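Local coordinates for protein chitinase A (Equisetum arvense, PDB 5BUM) that probably hydrolyses chitin through a glycosyl hydrolase family 18 domain, the part given here being its small carbohydrate-binding LysM domain, at residues Y6-K9 with S10-C14; N16-T20 with Y21-V25. All coordinates share one frame; numbering follows the deposited sequence.

How the contacts relate
Contact 1 (6-9 with 10-14) is a surface contact in the loop that leads from strand 5-7 towards helix 14-21, and contact 2 (16-20 with 21-25) is the partly buried end of that helix with the turn towards helix 25-30. Their centres lie 11 Å apart and they share a small apolar seam: Tyr-6 CE2 rests 3.6 Å from Ile-17 CD1, and Ile-17 CD1 also approaches Asp-12 CB. The chemistry differs with place. In contact 1 one side-chain carboxylate oxygen gathers a phenol and a backbone N-H, whereas in contact 2 backbone carbonyls close the helix and aliphatic groups pack against the turn.

Contact 1 of 2, residues Y6-K9 with S10-C14; sequences YTVK and SGDIC
Tyr-6 and Lys-9 are tied to Asp-12 by a local contact on the domain surface, where the chain leaves strand 5-7 and turns before helix 14-21. OD2 of the Asp-12 carboxylate accepts from two donors that come from opposite faces of its plane. Tyr-6 OH gives the shorter bond, 2.6 Å to Asp-12 OD2, on the syn side and 32° out of the carboxylate plane; the oxygen sits at the ring edge, in the plane of the ring. With CG opposite the backbone N and beside the carbonyl carbon (chi1 179°), the ring extends toward the loop and brings its hydroxyl to the carboxylate. From the other face Lys-9 N donates to Asp-12 OD2 over 2.9 Å, well above the plane. Two donors on one oxygen restrain the rotation of the carboxylate and would tend to favour charge on OD2; a bound sulfate, probably from the crystallisation liquor, lies beside OD1.

A backbone bond from Asp-12 N to Lys-9 O (3.1 Å) closes a type II beta turn from Lys-9 to Asp-12. Gly-11 occupies its third position with positive phi, where a beta carbon would collide with the carbonyl oxygen of Ser-10. The turn opens the first loop of the LysM fold, whose beta-alpha-alpha-beta order pairs strand 5-7 with strand 45-47; in relatives this loop helps line the chitin-binding groove. Lys-9 folds its chain back, bent at chi3 and chi4, and NZ donates to Thr-7 O (2.8 Å) on a lone pair in the carbonyl plane, while Lys-9 NZ stays 5.2 Å from Asp-12 OD2. Val-8 CG1 packs against the methylene of Asp-12, 4.2 Å from CB.

Contact 2 of 2, residues N16-T20 with Y21-V25; sequences NIAQT and YGIDV. With SO4 (sulfate ion), chain C.
A Schellman motif ends helix 14-21, the first helix of the LysM fold, and joins residues 16-20 to the turn 21-25 that leads into helix 25-30. Gly-22 leaves the helix with positive phi, a conformation that glycine adopts easily. Two bonds lead back into the last turn: Ile-23 N to Ala-18 O (3.1 Å) and Gly-22 N to Gln-19 O (2.9 Å). Ala-18 O also accepts from Tyr-21 N, the two donors arriving from opposite faces of the carbonyl plane, so this one oxygen anchors both the final helical turn and the chain beyond it.

Beside these bonds, Ala-18 CB meets Ile-23 CG1 at 3.9 Å and Val-25 CG2 a little farther off. Ile-23 places CG1 between its backbone N and carbonyl carbon (chi1 60°), which turns that branch back over Ala-18. Asp-24 is the N-cap before helix 25-30: its side chain caps a backbone N just past residues 21-25, and OD1 bonds Thr-27 OG1.

The Tyr-21 ring turns its edge towards Ile-17 O, which stands in the ring plane 3.3 Å from Tyr-21 CD1, and Thr-20 CG2 touches Tyr-21 CE1 at 3.9 Å. The outer end of the side chain, with its hydroxyl, packs on Tyr-6, and the side chain also touches Val-48. Replacing Tyr-21 by alanine would remove the ring, and is likely to leave Thr-20 CG2 without its aromatic neighbour and to open a gap beside Tyr-6 and Val-48. Next to a sulfate probably taken up from the crystallisation liquor, Thr-20 OG1 lies 2.7 Å from sulfate O4 and 3.0 Å from Asn-16 O.

Contact 1 of 2, residues Y6-K9 with S10-C14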
ATOM      1  N   TYR A   6      -5.723   2.381   8.993  1.00 28.16           N
ATOM      2  CA  TYR A   6      -6.744   3.122   8.291  1.00 27.65           C
ATOM      3  C   TYR A   6      -6.696   2.837   6.788  1.00 30.53           C
ATOM      4  O   TYR A   6      -5.635   2.878   6.171  1.00 36.71           O
ATOM      5  CB  TYR A   6      -6.570   4.649   8.490  1.00 26.61           C
ATOM      6  CG  TYR A   6      -7.634   5.421   7.736  1.00 24.08           C
ATOM      7  CD1 TYR A   6      -8.930   5.472   8.202  1.00 25.52           C
ATOM      8  CD2 TYR A   6      -7.351   6.025   6.548  1.00 23.19           C
ATOM      9  CE1 TYR A   6      -9.924   6.163   7.514  1.00 26.35           C
ATOM     10  CE2 TYR A   6      -8.315   6.710   5.833  1.00 24.95           C
ATOM     11  CZ  TYR A   6      -9.600   6.797   6.322  1.00 27.73           C
ATOM     12  OH  TYR A   6     -10.577   7.471   5.590  1.00 31.60           O
ATOM     13  N   THR A   7      -7.857   2.619   6.193  1.00 29.57           N
ATOM     14  CA  THR A   7      -7.965   2.280   4.795  1.00 28.74           C
ATOM     15  C   THR A   7      -8.316   3.463   3.931  1.00 28.42           C
ATOM     16  O   THR A   7      -9.407   4.019   4.035  1.00 30.16           O
ATOM     17  CB  THR A   7      -9.101   1.273   4.595  1.00 32.24           C
ATOM     18  OG1 THR A   7      -8.739   0.035   5.227  1.00 34.31           O
ATOM     19  CG2 THR A   7      -9.355   1.061   3.068  1.00 33.46           C
ATOM     20  N   VAL A   8      -7.442   3.820   3.006  1.00 30.24           N
ATOM     21  CA  VAL A   8      -7.716   4.986   2.169  1.00 31.88           C
ATOM     22  C   VAL A   8      -9.032   4.792   1.394  1.00 35.50           C
ATOM     23  O   VAL A   8      -9.339   3.696   0.899  1.00 39.27           O
ATOM     24  CB  VAL A   8      -6.533   5.284   1.248  1.00 31.17           C
ATOM     25  CG1 VAL A   8      -6.885   6.368   0.252  1.00 31.91           C
ATOM     26  CG2 VAL A   8      -5.315   5.660   2.067  1.00 31.05           C
ATOM     27  N   LYS A   9      -9.830   5.849   1.389  1.00 38.65           N
ATOM     28  CA  LYS A   9     -11.049   5.917   0.642  1.00 40.55           C
ATOM     29  C   LYS A   9     -10.915   7.081  -0.293  1.00 42.14           C
ATOM     30  O   LYS A   9      -9.988   7.901  -0.202  1.00 42.01           O
ATOM     31  CB  LYS A   9     -12.258   6.086   1.552  1.00 46.16           C
ATOM     32  CG  LYS A   9     -12.772   4.753   2.086  1.00 56.17           C
ATOM     33  CD  LYS A   9     -13.429   4.871   3.450  1.00 62.98           C
ATOM     34  CE  LYS A   9     -12.407   5.098   4.581  1.00 70.36           C
ATOM     35  NZ  LYS A   9     -11.872   3.871   5.270  1.00 69.95           N
ATOM     36  N   SER A  10     -11.831   7.100  -1.234  1.00 44.38           N
ATOM     37  CA  SER A  10     -11.891   8.094  -2.291  1.00 49.77           C
ATOM     38  C   SER A  10     -11.801   9.526  -1.742  1.00 45.13           C
ATOM     39  O   SER A  10     -12.625   9.911  -0.923  1.00 42.07           O
ATOM     40  CB  SER A  10     -13.226   7.906  -3.043  1.00 51.85           C
ATOM     41  OG  SER A  10     -13.150   8.489  -4.323  1.00 61.09           O
ATOM     42  N   GLY A  11     -10.807  10.300  -2.173  1.00 44.36           N
ATOM     43  CA  GLY A  11     -10.704  11.711  -1.762  1.00 44.43           C
ATOM     44  C   GLY A  11     -10.008  11.982  -0.426  1.00 44.00           C
ATOM     45  O   GLY A  11      -9.778  13.130  -0.065  1.00 42.96           O
ATOM     46  N   ASP A  12      -9.667  10.937   0.316  1.00 37.91           N
ATOM     47  CA  ASP A  12      -8.838  11.112   1.506  1.00 32.41           C
ATOM     48  C   ASP A  12      -7.494  11.774   1.270  1.00 30.44           C
ATOM     49  O   ASP A  12      -6.798  11.463   0.305  1.00 29.95           O
ATOM     50  CB  ASP A  12      -8.542   9.759   2.111  1.00 32.60           C
ATOM     51  CG  ASP A  12      -9.702   9.204   2.843  1.00 33.89           C
ATOM     52  OD1 ASP A  12     -10.705   9.931   3.006  1.00 37.87           O
ATOM     53  OD2 ASP A  12      -9.595   8.053   3.280  1.00 32.31           O
ATOM     54  N   ILE A  13      -7.074  12.635   2.194  1.00 30.20           N
ATOM     55  CA  ILE A  13      -5.703  13.198   2.128  1.00 29.94           C
ATOM     56  C   ILE A  13      -4.978  12.940   3.425  1.00 29.78           C
ATOM     57  O   ILE A  13      -5.596  12.620   4.461  1.00 35.12           O
ATOM     58  CB  ILE A  13      -5.708  14.701   1.779  1.00 31.54           C
ATOM     59  CG1 ILE A  13      -6.372  15.524   2.907  1.00 35.36           C
ATOM     60  CG2 ILE A  13      -6.478  14.912   0.467  1.00 31.25           C
ATOM     61  CD1 ILE A  13      -6.444  17.017   2.623  1.00 35.18           C
ATOM     62  N   CYS A  14      -3.661  13.020   3.388  1.00 28.85           N
ATOM     63  CA  CYS A  14      -2.900  12.584   4.556  1.00 29.14           C
ATOM     64  C   CYS A  14      -3.211  13.477   5.761  1.00 30.81           C
ATOM     65  O   CYS A  14      -3.315  12.983   6.880  1.00 31.35           O
ATOM     66  CB  CYS A  14      -1.405  12.623   4.295  1.00 28.73           C
ATOM     67  SG  CYS A  14      -0.715  11.204   3.437  1.00 29.43           S
TER

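Contact 2 of 2, residues N16-T20 with Y21-V25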
ATOM      1  N   ASN A  16      -5.872  14.923   6.694  1.00 24.08           N
ATOM      2  CA  ASN A  16      -7.107  14.661   7.436  1.00 24.47           C
ATOM      3  C   ASN A  16      -7.094  13.322   8.121  1.00 25.19           C
ATOM      4  O   ASN A  16      -7.740  13.145   9.169  1.00 26.07           O
ATOM      5  CB  ASN A  16      -8.337  14.730   6.541  1.00 25.38           C
ATOM      6  CG  ASN A  16      -8.567  16.102   6.006  1.00 28.71           C
ATOM      7  OD1 ASN A  16      -9.165  16.286   4.958  1.00 31.70           O
ATOM      8  ND2 ASN A  16      -8.084  17.082   6.721  1.00 32.09           N
ATOM      9  N   ILE A  17      -6.434  12.356   7.490  1.00 24.77           N
ATOM     10  CA  ILE A  17      -6.307  11.015   8.052  1.00 24.29           C
ATOM     11  C   ILE A  17      -5.574  11.139   9.364  1.00 24.88           C
ATOM     12  O   ILE A  17      -6.004  10.617  10.375  1.00 26.36           O
ATOM     13  CB  ILE A  17      -5.528  10.082   7.093  1.00 25.16           C
ATOM     14  CG1 ILE A  17      -6.421   9.832   5.817  1.00 25.51           C
ATOM     15  CG2 ILE A  17      -5.079   8.828   7.834  1.00 23.25           C
ATOM     16  CD1 ILE A  17      -5.819   9.031   4.685  1.00 24.57           C
ATOM     17  N   ALA A  18      -4.486  11.876   9.338  1.00 25.03           N
ATOM     18  CA  ALA A  18      -3.690  12.131  10.516  1.00 27.76           C
ATOM     19  C   ALA A  18      -4.487  12.841  11.630  1.00 28.59           C
ATOM     20  O   ALA A  18      -4.484  12.426  12.774  1.00 26.72           O
ATOM     21  CB  ALA A  18      -2.503  12.987  10.107  1.00 28.96           C
ATOM     22  N   GLN A  19      -5.153  13.931  11.293  1.00 30.00           N
ATOM     23  CA  GLN A  19      -6.017  14.605  12.271  1.00 35.02           C
ATOM     24  C   GLN A  19      -7.013  13.638  12.880  1.00 31.44           C
ATOM     25  O   GLN A  19      -7.130  13.595  14.079  1.00 29.92           O
ATOM     26  CB  GLN A  19      -6.818  15.716  11.635  1.00 38.73           C
ATOM     27  CG  GLN A  19      -6.161  17.051  11.649  1.00 47.90           C
ATOM     28  CD  GLN A  19      -7.199  18.056  11.254  1.00 61.50           C
ATOM     29  OE1 GLN A  19      -8.095  17.755  10.430  1.00 73.41           O
ATOM     30  NE2 GLN A  19      -7.140  19.232  11.853  1.00 66.89           N
ATOM     31  N   THR A  20      -7.714  12.864  12.052  1.00 26.62           N
ATOM     32  CA  THR A  20      -8.587  11.837  12.581  1.00 27.87           C
ATOM     33  C   THR A  20      -7.969  10.953  13.699  1.00 28.22           C
ATOM     34  O   THR A  20      -8.679  10.570  14.651  1.00 29.43           O
ATOM     35  CB  THR A  20      -9.139  10.979  11.454  1.00 27.15           C
ATOM     36  OG1 THR A  20      -9.964  11.827  10.653  1.00 29.69           O
ATOM     37  CG2 THR A  20     -10.011   9.837  11.993  1.00 27.79           C
ATOM     38  N   TYR A  21      -6.671  10.652  13.613  1.00 26.08           N
ATOM     39  CA  TYR A  21      -6.035   9.831  14.641  1.00 27.32           C
ATOM     40  C   TYR A  21      -5.272  10.635  15.730  1.00 29.29           C
ATOM     41  O   TYR A  21      -4.669  10.041  16.627  1.00 27.63           O
ATOM     42  CB  TYR A  21      -5.173   8.747  13.976  1.00 26.45           C
ATOM     43  CG  TYR A  21      -6.036   7.687  13.369  1.00 25.65           C
ATOM     44  CD1 TYR A  21      -6.648   7.869  12.111  1.00 24.65           C
ATOM     45  CD2 TYR A  21      -6.334   6.542  14.084  1.00 24.90           C
ATOM     46  CE1 TYR A  21      -7.513   6.912  11.580  1.00 25.44           C
ATOM     47  CE2 TYR A  21      -7.186   5.583  13.561  1.00 26.73           C
ATOM     48  CZ  TYR A  21      -7.754   5.745  12.307  1.00 26.84           C
ATOM     49  OH  TYR A  21      -8.566   4.728  11.831  1.00 27.11           O
ATOM     50  N   GLY A  22      -5.379  11.964  15.694  1.00 30.62           N
ATOM     51  CA  GLY A  22      -4.727  12.835  16.676  1.00 33.63           C
ATOM     52  C   GLY A  22      -3.223  13.051  16.469  1.00 35.37           C
ATOM     53  O   GLY A  22      -2.510  13.536  17.381  1.00 41.45           O
ATOM     54  N   ILE A  23      -2.741  12.679  15.285  1.00 32.26           N
ATOM     55  CA  ILE A  23      -1.324  12.810  14.895  1.00 28.55           C
ATOM     56  C   ILE A  23      -1.156  13.813  13.757  1.00 29.05           C
ATOM     57  O   ILE A  23      -2.131  14.290  13.170  1.00 27.87           O
ATOM     58  CB  ILE A  23      -0.705  11.479  14.438  1.00 27.11           C
ATOM     59  CG1 ILE A  23      -1.425  10.898  13.219  1.00 25.07           C
ATOM     60  CG2 ILE A  23      -0.757  10.448  15.560  1.00 29.16           C
ATOM     61  CD1 ILE A  23      -0.853   9.539  12.845  1.00 24.32           C
ATOM     62  N   ASP A  24       0.095  14.127  13.448  1.00 27.49           N
ATOM     63  CA  ASP A  24       0.383  14.980  12.325  1.00 28.82           C
ATOM     64  C   ASP A  24       0.925  14.127  11.172  1.00 29.43           C
ATOM     65  O   ASP A  24       1.224  12.924  11.320  1.00 28.18           O
ATOM     66  CB  ASP A  24       1.342  16.118  12.717  1.00 28.48           C
ATOM     67  CG  ASP A  24       2.699  15.615  13.259  1.00 31.88           C
ATOM     68  OD1 ASP A  24       3.023  14.397  13.208  1.00 32.34           O
ATOM     69  OD2 ASP A  24       3.445  16.471  13.776  1.00 32.57           O
ATOM     70  N   VAL A  25       1.062  14.767  10.019  1.00 28.30           N
ATOM     71  CA  VAL A  25       1.451  14.040   8.834  1.00 27.25           C
ATOM     72  C   VAL A  25       2.808  13.423   8.980  1.00 27.24           C
ATOM     73  O   VAL A  25       2.990  12.290   8.552  1.00 29.51           O
ATOM     74  CB  VAL A  25       1.371  14.889   7.577  1.00 25.32           C
ATOM     75  CG1 VAL A  25       1.994  14.098   6.439  1.00 26.21           C
ATOM     76  CG2 VAL A  25      -0.111  15.227   7.287  1.00 24.25           C
TER
HETATM   77  S   SO4 C 101     -10.638  11.253   6.975  1.00115.98           S
HETATM   78  O1  SO4 C 101     -11.357   9.979   7.264  1.00 98.60           O
HETATM   79  O2  SO4 C 101     -11.514  12.464   7.099  1.00105.07           O
HETATM   80  O3  SO4 C 101     -10.048  11.250   5.597  1.00 92.20           O
HETATM   81  O4  SO4 C 101      -9.598  11.313   8.026  1.00105.73           O